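Local coordinates for Lin1840 protein (Listeria innocua serovar 6a, PDB 4ZOC) that probably hydrolyses terminal, non-reducing beta-D-glucosyl residues to release beta-D-glucose, as a family 3 beta-glucosidase of beta-1,2-glucan metabolism, at residues S26-K31 with A37-P42. The protein carries 2 engineered substitutions. Sequence-based numbering, arbitrary orientation.
Sequences SPFLFK and AELTGP
With chi1 at 48°, Phe28 CG stands between its own backbone N and carbonyl carbon, and the ring lies against Leu39. This turns the ring toward the start of helix 37-47. In Thr40, chi1 of -50° places OG1 beside the backbone N, on the side that faces Phe28. The Thr40 hydroxyl donates a hydrogen bond to the backbone carbonyl of Phe28. Thr40 OG1 lies 2.5 Å from Phe28 O, a distance so short that its exact value is doubtful. The bond ties the backbone of the 3-10 segment 27-29 to a side chain of the helix. The methyl of Thr40 also crowds this carbonyl: Thr40 CG2 is 3.0 Å from Phe28 O, which is tight and probably strained.

Beside this polar link, Leu39 packs on the Phe28 ring. Its CD1 lies over one face, 4.0 Å from the ring centroid and 20° off the normal, a CH-pi contact. Leu39 CB approaches the CD1-CE1 side of the ring and is 3.7 Å from Phe28 CE1. Ser26 CB lies over the opposite face, near the rim. The ring is therefore held between its own loop and the helix. Leu29 contributes less: its CD2 comes to 4.1 Å from Thr40 O.

The contact joins the loop after the first strand of the TIM barrel, 23-25, to the beginning of helix 37-47. The Phe28 side chain is about 8 Å from a bound beta-D-glucopyranose, and Ser26 touches Trp271, a residue of the glucose pocket. Further along the helix, Leu43 packs on Phe28 and Leu29, while Leu44 and Met47 also touch Leu29. Pro27 and Phe30 pack on Val60 of strand 59-61 and on Ile72 of helix 66-79.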
loop_
_atom_site.group_PDB
_atom_site.type_symbol
_atom_site.label_atom_id
_atom_site.label_comp_id
_atom_site.label_asym_id
_atom_site.label_seq_id
_atom_site.Cartn_x
_atom_site.Cartn_y
_atom_site.Cartn_z
ATOM N N SER A 26 23.158 8.333 26.170
ATOM C CA SER A 26 22.472 7.673 27.270
ATOM C C SER A 26 23.150 8.085 28.588
ATOM O O SER A 26 24.351 8.429 28.564
ATOM C CB SER A 26 22.594 6.184 27.102
ATOM O OG SER A 26 21.771 5.749 26.025
ATOM N N PRO A 27 22.434 8.033 29.723
ATOM C CA PRO A 27 23.003 8.648 30.934
ATOM C C PRO A 27 24.289 7.984 31.461
ATOM O O PRO A 27 25.165 8.643 32.102
ATOM C CB PRO A 27 21.900 8.502 31.961
ATOM C CG PRO A 27 21.009 7.364 31.438
ATOM C CD PRO A 27 21.047 7.608 29.938
ATOM N N PHE A 28 24.380 6.683 31.254
ATOM C CA PHE A 28 25.506 5.916 31.851
ATOM C C PHE A 28 26.812 6.088 31.081
ATOM O O PHE A 28 27.845 5.527 31.460
ATOM C CB PHE A 28 25.145 4.415 31.984
ATOM C CG PHE A 28 24.566 3.816 30.766
ATOM C CD1 PHE A 28 25.396 3.346 29.786
ATOM C CD2 PHE A 28 23.178 3.673 30.622
ATOM C CE1 PHE A 28 24.851 2.776 28.637
ATOM C CE2 PHE A 28 22.642 3.118 29.453
ATOM C CZ PHE A 28 23.485 2.675 28.494
ATOM N N LEU A 29 26.775 6.884 30.018
ATOM C CA LEU A 29 27.998 7.372 29.341
ATOM C C LEU A 29 28.602 8.625 30.007
ATOM O O LEU A 29 29.652 9.081 29.620
ATOM C CB LEU A 29 27.785 7.607 27.850
ATOM C CG LEU A 29 27.282 6.344 27.167
ATOM C CD1 LEU A 29 26.738 6.553 25.785
ATOM C CD2 LEU A 29 28.395 5.307 27.120
ATOM N N PHE A 30 27.978 9.121 31.048
ATOM C CA PHE A 30 28.454 10.297 31.705
ATOM C C PHE A 30 28.982 9.911 33.078
ATOM O O PHE A 30 28.407 9.101 33.778
ATOM C CB PHE A 30 27.340 11.344 31.863
ATOM C CG PHE A 30 26.856 11.933 30.593
ATOM C CD1 PHE A 30 25.855 11.325 29.895
ATOM C CD2 PHE A 30 27.364 13.122 30.109
ATOM C CE1 PHE A 30 25.367 11.913 28.707
ATOM C CE2 PHE A 30 26.897 13.692 28.924
ATOM C CZ PHE A 30 25.880 13.084 28.238
ATOM N N LYS A 31 30.028 10.581 33.507
ATOM C CA LYS A 31 30.397 10.541 34.881
ATOM C C LYS A 31 29.225 11.018 35.784
ATOM O O LYS A 31 28.438 11.963 35.448
ATOM C CB LYS A 31 31.607 11.463 35.074
ATOM C CG LYS A 31 32.094 11.586 36.506
ATOM C CD LYS A 31 33.316 12.510 36.489
ATOM C CE LYS A 31 33.742 12.907 37.890
ATOM N NZ LYS A 31 34.220 11.696 38.585
ATOM N N ALA A 37 26.308 1.680 35.586
ATOM C CA ALA A 37 27.754 1.939 35.530
ATOM C C ALA A 37 28.559 0.789 34.869
ATOM O O ALA A 37 29.602 1.031 34.307
ATOM C CB ALA A 37 28.318 2.237 36.914
ATOM N N GLU A 38 28.037 -0.438 34.910
ATOM C CA GLU A 38 28.642 -1.598 34.209
ATOM C C GLU A 38 28.582 -1.501 32.675
ATOM O O GLU A 38 29.425 -2.083 31.978
ATOM C CB GLU A 38 28.010 -2.924 34.681
ATOM C CG GLU A 38 26.608 -3.274 34.181
ATOM C CD GLU A 38 25.473 -2.563 34.922
ATOM O OE1 GLU A 38 25.718 -1.804 35.909
ATOM O OE2 GLU A 38 24.301 -2.762 34.506
ATOM N N LEU A 39 27.595 -0.778 32.146
ATOM C CA LEU A 39 27.517 -0.590 30.701
ATOM C C LEU A 39 28.493 0.461 30.174
ATOM O O LEU A 39 28.825 0.468 28.988
ATOM C CB LEU A 39 26.095 -0.261 30.282
ATOM C CG LEU A 39 24.963 -1.232 30.694
ATOM C CD1 LEU A 39 23.611 -0.741 30.136
ATOM C CD2 LEU A 39 25.257 -2.669 30.279
ATOM N N THR A 40 28.961 1.337 31.045
ATOM C CA THR A 40 29.780 2.505 30.638
ATOM C C THR A 40 31.094 2.307 29.893
ATOM O O THR A 40 31.278 2.881 28.825
ATOM C CB THR A 40 30.076 3.341 31.879
ATOM O OG1 THR A 40 28.842 3.580 32.594
ATOM C CG2 THR A 40 30.758 4.641 31.511
ATOM N N GLY A 41 32.044 1.545 30.457
ATOM C CA GLY A 41 33.346 1.290 29.759
ATOM C C GLY A 41 33.272 0.628 28.381
ATOM O O GLY A 41 33.806 1.128 27.402
ATOM N N PRO A 42 32.570 -0.497 28.291
ATOM C CA PRO A 42 32.434 -1.117 26.987
ATOM C C PRO A 42 31.792 -0.204 25.914
ATOM O O PRO A 42 32.247 -0.168 24.784
ATOM C CB PRO A 42 31.583 -2.348 27.284
ATOM C CG PRO A 42 31.946 -2.673 28.716
ATOM C CD PRO A 42 31.975 -1.327 29.361
#